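Local coordinates for fatty acid amide hydrolase (Candida albicans, PDB 6KVR), which probably hydrolyses monocarboxylic acid amides, fatty acid amides among them, to the carboxylate and ammonium as a member of the amidase signature family, at residues Gln205-Asn215 with Glu413-Asn422. Sequence-based numbering, arbitrary orientation.
Sequences QTLMHLDSANN and EPLTKLTKWN
The loop 205-215 doubles back on itself, Q205 N bonding to A213 O, and lies against the extended run 413-416 and the helix that starts at K417, with H209 CA and L418 CA 6.3 Å apart. Q205 sends an extended side chain across, CG anti to the backbone N (chi1 171°), and both ends of its amide are gripped. Q205 OE1 accepts from T416 N (2.9 Å) and T419 OG1 (2.7 Å), each on a lone pair. Q205 NE2 gives one hydrogen to P414 O, nearly straight at 172°, and the other to E413 OE1, which it meets from above the carboxylate plane; four bonds thus fix the amide's rotation. N215 ND2 repeats the pairing, donating to P414 O and, at 2.8 Å, to the anti lone pair of E413 OE1. In this amidase-family fold the loop probably borders the substrate site: L207, whose CB points away from 413-422, is a predicted substrate-binding residue, and M208 touches I254, another predicted one. H209 NE2 donates in the ring plane to T419 OG1 (2.9 Å), whose hydroxyl in turn donates to Q205 OE1, so its two bonds set how all three groups are turned. Over one face of the H209 imidazole sits L418 CB, 3.5 Å from the ring centroid in a CH-pi contact. Further along the helix, N422 ND2 bonds back to L418 O and weakly to T206 OG1, the acceptor of an ST turn with M208 N, while a water joins M208 O to L418 O.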
ATOM      1  N   GLN A 205       3.720  27.506   6.104  1.00 21.24           N
ATOM      2  CA  GLN A 205       4.550  26.896   7.134  1.00 24.18           C
ATOM      3  C   GLN A 205       3.857  25.667   7.735  1.00 22.73           C
ATOM      4  O   GLN A 205       2.676  25.723   8.104  1.00 24.17           O
ATOM      5  CB  GLN A 205       4.834  27.953   8.204  1.00 24.05           C
ATOM      6  CG  GLN A 205       5.514  27.476   9.468  1.00 22.56           C
ATOM      7  CD  GLN A 205       5.346  28.504  10.593  1.00 25.81           C
ATOM      8  OE1 GLN A 205       4.274  28.618  11.195  1.00 25.98           O
ATOM      9  NE2 GLN A 205       6.396  29.260  10.864  1.00 20.60           N
ATOM     10  N   THR A 206       4.607  24.560   7.829  1.00 20.88           N
ATOM     11  CA  THR A 206       4.262  23.199   8.282  1.00 22.21           C
ATOM     12  C   THR A 206       3.540  22.392   7.208  1.00 24.43           C
ATOM     13  O   THR A 206       3.403  21.173   7.373  1.00 22.76           O
ATOM     14  CB  THR A 206       3.408  23.122   9.575  1.00 24.00           C
ATOM     15  OG1 THR A 206       2.029  23.428   9.298  1.00 25.31           O
ATOM     16  CG2 THR A 206       3.930  24.047  10.678  1.00 27.86           C
ATOM     17  N   LEU A 207       3.073  23.010   6.119  1.00 21.35           N
ATOM     18  CA  LEU A 207       2.314  22.330   5.061  1.00 24.16           C
ATOM     19  C   LEU A 207       1.000  21.762   5.571  1.00 23.18           C
ATOM     20  O   LEU A 207       0.452  20.854   4.968  1.00 23.55           O
ATOM     21  CB  LEU A 207       3.120  21.199   4.407  1.00 20.70           C
ATOM     22  CG  LEU A 207       4.517  21.569   3.931  1.00 31.43           C
ATOM     23  CD1 LEU A 207       5.182  20.392   3.207  1.00 28.24           C
ATOM     24  CD2 LEU A 207       4.448  22.799   3.047  1.00 27.91           C
HETATM   25  N   MSE A 208       0.503  22.241   6.700  1.00 24.26           N
HETATM   26  CA  MSE A 208      -0.733  21.728   7.282  1.00 21.15           C
HETATM   27  C   MSE A 208      -1.711  22.874   7.566  1.00 18.48           C
HETATM   28  O   MSE A 208      -2.250  22.994   8.668  1.00 21.67           O
HETATM   29  CB  MSE A 208      -0.419  20.941   8.568  1.00 19.78           C
HETATM   30  CG  MSE A 208       0.438  19.690   8.351  1.00 21.39           C
HETATM   31 SE   MSE A 208      -0.674  18.379   7.327  1.00 39.50          SE
HETATM   32  CE  MSE A 208      -1.743  17.724   8.888  1.00 27.70           C
ATOM     33  N   HIS A 209      -1.910  23.719   6.558  1.00 20.05           N
ATOM     34  CA  HIS A 209      -3.009  24.670   6.518  1.00 23.94           C
ATOM     35  C   HIS A 209      -3.794  24.467   5.229  1.00 22.21           C
ATOM     36  O   HIS A 209      -3.222  24.187   4.172  1.00 22.83           O
ATOM     37  CB  HIS A 209      -2.578  26.177   6.511  1.00 22.14           C
ATOM     38  CG  HIS A 209      -1.537  26.566   7.512  1.00 21.50           C
ATOM     39  ND1 HIS A 209      -1.192  27.891   7.726  1.00 22.97           N
ATOM     40  CD2 HIS A 209      -0.754  25.837   8.342  1.00 23.39           C
ATOM     41  CE1 HIS A 209      -0.253  27.957   8.650  1.00 21.51           C
ATOM     42  NE2 HIS A 209       0.039  26.728   9.035  1.00 27.01           N
ATOM     43  N   LEU A 210      -5.100  24.683   5.295  1.00 22.20           N
ATOM     44  CA  LEU A 210      -5.844  24.930   4.060  1.00 27.16           C
ATOM     45  C   LEU A 210      -5.767  26.403   3.662  1.00 25.67           C
ATOM     46  O   LEU A 210      -6.756  27.012   3.252  1.00 29.22           O
ATOM     47  CB  LEU A 210      -7.287  24.460   4.209  1.00 25.65           C
ATOM     48  CG  LEU A 210      -7.471  22.942   4.387  1.00 25.70           C
ATOM     49  CD1 LEU A 210      -8.936  22.527   4.195  1.00 27.19           C
ATOM     50  CD2 LEU A 210      -6.559  22.119   3.470  1.00 25.56           C
ATOM     51  N   ASP A 211      -4.563  26.964   3.762  1.00 26.52           N
ATOM     52  CA  ASP A 211      -4.238  28.382   3.598  1.00 25.15           C
ATOM     53  C   ASP A 211      -2.730  28.466   3.361  1.00 29.57           C
ATOM     54  O   ASP A 211      -2.061  27.434   3.256  1.00 25.74           O
ATOM     55  CB  ASP A 211      -4.675  29.180   4.830  1.00 26.05           C
ATOM     56  CG  ASP A 211      -4.648  30.674   4.596  1.00 32.57           C
ATOM     57  OD1 ASP A 211      -4.440  31.423   5.581  1.00 31.57           O
ATOM     58  OD2 ASP A 211      -4.835  31.100   3.424  1.00 34.60           O
ATOM     59  N   SER A 212      -2.168  29.691   3.349  1.00 27.16           N
ATOM     60  CA  SER A 212      -0.823  29.895   2.817  1.00 27.74           C
ATOM     61  C   SER A 212       0.197  30.572   3.739  1.00 29.17           C
ATOM     62  O   SER A 212       1.375  30.656   3.350  1.00 27.54           O
ATOM     63  CB  SER A 212      -0.895  30.714   1.514  1.00 25.50           C
ATOM     64  OG  SER A 212      -1.852  31.755   1.607  1.00 23.74           O
ATOM     65  N   ALA A 213      -0.182  31.046   4.931  1.00 23.40           N
ATOM     66  CA  ALA A 213       0.736  31.898   5.696  1.00 22.89           C
ATOM     67  C   ALA A 213       2.076  31.211   5.911  1.00 22.83           C
ATOM     68  O   ALA A 213       2.138  30.074   6.379  1.00 22.85           O
ATOM     69  CB  ALA A 213       0.130  32.288   7.049  1.00 23.51           C
ATOM     70  N   ASN A 214       3.150  31.907   5.546  1.00 27.14           N
ATOM     71  CA  ASN A 214       4.507  31.433   5.787  1.00 26.90           C
ATOM     72  C   ASN A 214       5.416  32.639   6.023  1.00 31.96           C
ATOM     73  O   ASN A 214       5.062  33.782   5.711  1.00 26.04           O
ATOM     74  CB  ASN A 214       5.013  30.595   4.610  1.00 25.00           C
ATOM     75  CG  ASN A 214       5.230  31.433   3.361  1.00 30.11           C
ATOM     76  OD1 ASN A 214       6.275  32.072   3.203  1.00 30.35           O
ATOM     77  ND2 ASN A 214       4.245  31.433   2.464  1.00 28.51           N
ATOM     78  N   ASN A 215       6.604  32.369   6.562  1.00 27.11           N
ATOM     79  CA  ASN A 215       7.549  33.417   6.920  1.00 28.45           C
ATOM     80  C   ASN A 215       8.437  33.863   5.766  1.00 30.67           C
ATOM     81  O   ASN A 215       9.300  34.715   5.977  1.00 31.33           O
ATOM     82  CB  ASN A 215       8.433  32.961   8.086  1.00 26.87           C
ATOM     83  CG  ASN A 215       7.734  33.117   9.420  1.00 31.19           C
ATOM     84  OD1 ASN A 215       7.126  34.155   9.690  1.00 30.83           O
ATOM     85  ND2 ASN A 215       7.794  32.086  10.251  1.00 26.73           N
ATOM     86  N   GLU A 413      11.839  30.006  14.046  1.00 25.16           N
ATOM     87  CA  GLU A 413      10.980  30.943  13.329  1.00 22.53           C
ATOM     88  C   GLU A 413       9.641  31.108  14.045  1.00 24.52           C
ATOM     89  O   GLU A 413       9.164  30.175  14.699  1.00 27.45           O
ATOM     90  CB  GLU A 413      10.738  30.465  11.888  1.00 28.45           C
ATOM     91  CG  GLU A 413      10.063  29.074  11.755  1.00 22.51           C
ATOM     92  CD  GLU A 413       9.594  28.761  10.316  1.00 29.58           C
ATOM     93  OE1 GLU A 413       8.733  29.505   9.777  1.00 28.69           O
ATOM     94  OE2 GLU A 413      10.088  27.770   9.713  1.00 25.99           O
ATOM     95  N   PRO A 414       9.007  32.284  13.933  1.00 29.30           N
ATOM     96  CA  PRO A 414       7.753  32.509  14.666  1.00 29.43           C
ATOM     97  C   PRO A 414       6.623  31.639  14.123  1.00 27.54           C
ATOM     98  O   PRO A 414       6.475  31.455  12.912  1.00 24.90           O
ATOM     99  CB  PRO A 414       7.467  34.006  14.451  1.00 25.23           C
ATOM    100  CG  PRO A 414       8.269  34.401  13.257  1.00 26.55           C
ATOM    101  CD  PRO A 414       9.471  33.503  13.236  1.00 29.01           C
ATOM    102  N   LEU A 415       5.823  31.110  15.041  1.00 26.69           N
ATOM    103  CA  LEU A 415       4.708  30.247  14.671  1.00 28.10           C
ATOM    104  C   LEU A 415       3.554  31.056  14.082  1.00 31.51           C
ATOM    105  O   LEU A 415       3.126  32.064  14.651  1.00 27.83           O
ATOM    106  CB  LEU A 415       4.236  29.469  15.891  1.00 26.52           C
ATOM    107  CG  LEU A 415       5.257  28.437  16.390  1.00 28.14           C
ATOM    108  CD1 LEU A 415       4.695  27.669  17.564  1.00 29.46           C
ATOM    109  CD2 LEU A 415       5.648  27.480  15.278  1.00 23.69           C
ATOM    110  N   THR A 416       3.064  30.612  12.932  1.00 23.97           N
ATOM    111  CA  THR A 416       1.866  31.169  12.315  1.00 26.32           C
ATOM    112  C   THR A 416       0.608  30.754  13.095  1.00 24.24           C
ATOM    113  O   THR A 416       0.600  29.766  13.840  1.00 25.06           O
ATOM    114  CB  THR A 416       1.839  30.699  10.856  1.00 33.36           C
ATOM    115  OG1 THR A 416       2.717  31.534  10.073  1.00 33.31           O
ATOM    116  CG2 THR A 416       0.452  30.623  10.273  1.00 31.73           C
ATOM    117  N   LYS A 417      -0.461  31.536  12.936  1.00 20.80           N
ATOM    118  CA  LYS A 417      -1.711  31.255  13.642  1.00 26.48           C
ATOM    119  C   LYS A 417      -2.254  29.863  13.306  1.00 24.47           C
ATOM    120  O   LYS A 417      -2.609  29.085  14.202  1.00 22.71           O
ATOM    121  CB  LYS A 417      -2.757  32.325  13.308  1.00 24.74           C
ATOM    122  CG  LYS A 417      -4.125  32.037  13.918  1.00 31.08           C
ATOM    123  CD  LYS A 417      -5.193  33.003  13.439  1.00 31.29           C
ATOM    124  CE  LYS A 417      -6.572  32.392  13.650  1.00 34.00           C
ATOM    125  NZ  LYS A 417      -7.615  33.175  12.954  1.00 33.01           N
ATOM    126  N   LEU A 418      -2.358  29.540  12.021  1.00 21.09           N
ATOM    127  CA  LEU A 418      -2.902  28.224  11.693  1.00 22.65           C
ATOM    128  C   LEU A 418      -1.903  27.106  11.948  1.00 21.69           C
ATOM    129  O   LEU A 418      -2.295  25.937  11.908  1.00 22.71           O
ATOM    130  CB  LEU A 418      -3.404  28.184  10.240  1.00 17.73           C
ATOM    131  CG  LEU A 418      -4.689  29.010  10.043  1.00 21.37           C
ATOM    132  CD1 LEU A 418      -5.296  28.851   8.647  1.00 23.09           C
ATOM    133  CD2 LEU A 418      -5.735  28.697  11.145  1.00 19.63           C
ATOM    134  N   THR A 419      -0.641  27.436  12.233  1.00 20.11           N
ATOM    135  CA  THR A 419       0.335  26.425  12.630  1.00 21.89           C
ATOM    136  C   THR A 419       0.082  25.990  14.065  1.00 21.01           C
ATOM    137  O   THR A 419       0.046  24.790  14.361  1.00 23.26           O
ATOM    138  CB  THR A 419       1.758  26.970  12.467  1.00 21.81           C
ATOM    139  OG1 THR A 419       2.142  26.895  11.092  1.00 26.06           O
ATOM    140  CG2 THR A 419       2.759  26.190  13.291  1.00 23.64           C
ATOM    141  N   LYS A 420      -0.106  26.962  14.963  1.00 23.23           N
ATOM    142  CA  LYS A 420      -0.591  26.673  16.309  1.00 22.60           C
ATOM    143  C   LYS A 420      -1.859  25.823  16.259  1.00 22.88           C
ATOM    144  O   LYS A 420      -2.033  24.893  17.051  1.00 20.85           O
ATOM    145  CB  LYS A 420      -0.857  27.985  17.050  1.00 21.77           C
ATOM    146  CG  LYS A 420       0.372  28.896  17.189  1.00 28.18           C
ATOM    147  CD  LYS A 420       0.012  30.208  17.911  1.00 33.23           C
ATOM    148  CE  LYS A 420       1.247  30.999  18.319  1.00 34.34           C
ATOM    149  NZ  LYS A 420       0.902  32.334  18.913  1.00 47.39           N
ATOM    150  N   TRP A 421      -2.749  26.132  15.319  1.00 19.75           N
ATOM    151  CA  TRP A 421      -3.987  25.379  15.183  1.00 20.69           C
ATOM    152  C   TRP A 421      -3.713  23.900  14.878  1.00 22.30           C
ATOM    153  O   TRP A 421      -4.234  23.011  15.562  1.00 21.09           O
ATOM    154  CB  TRP A 421      -4.851  26.030  14.091  1.00 21.62           C
ATOM    155  CG  TRP A 421      -6.110  25.301  13.810  1.00 24.83           C
ATOM    156  CD1 TRP A 421      -6.367  24.496  12.734  1.00 24.36           C
ATOM    157  CD2 TRP A 421      -7.288  25.263  14.631  1.00 25.13           C
ATOM    158  NE1 TRP A 421      -7.641  23.978  12.824  1.00 21.97           N
ATOM    159  CE2 TRP A 421      -8.222  24.423  13.983  1.00 25.84           C
ATOM    160  CE3 TRP A 421      -7.645  25.860  15.843  1.00 24.97           C
ATOM    161  CZ2 TRP A 421      -9.499  24.179  14.503  1.00 28.11           C
ATOM    162  CZ3 TRP A 421      -8.911  25.612  16.364  1.00 28.98           C
ATOM    163  CH2 TRP A 421      -9.821  24.779  15.695  1.00 30.73           C
ATOM    164  N   ASN A 422      -2.912  23.608  13.843  1.00 21.91           N
ATOM    165  CA  ASN A 422      -2.756  22.203  13.458  1.00 23.12           C
ATOM    166  C   ASN A 422      -1.828  21.442  14.397  1.00 23.69           C
ATOM    167  O   ASN A 422      -1.944  20.216  14.504  1.00 22.57           O
ATOM    168  CB  ASN A 422      -2.267  22.075  12.001  1.00 21.70           C
ATOM    169  CG  ASN A 422      -0.772  22.279  11.855  1.00 25.65           C
ATOM    170  OD1 ASN A 422       0.045  21.409  12.203  1.00 27.14           O
ATOM    171  ND2 ASN A 422      -0.398  23.429  11.325  1.00 25.54           N
TER
HETATM  172  O   HOH W   1      -4.078  24.620   9.953  1.00 22.61           O
HETATM  173  O   HOH W   2       7.479  29.820   7.099  1.00 29.62           O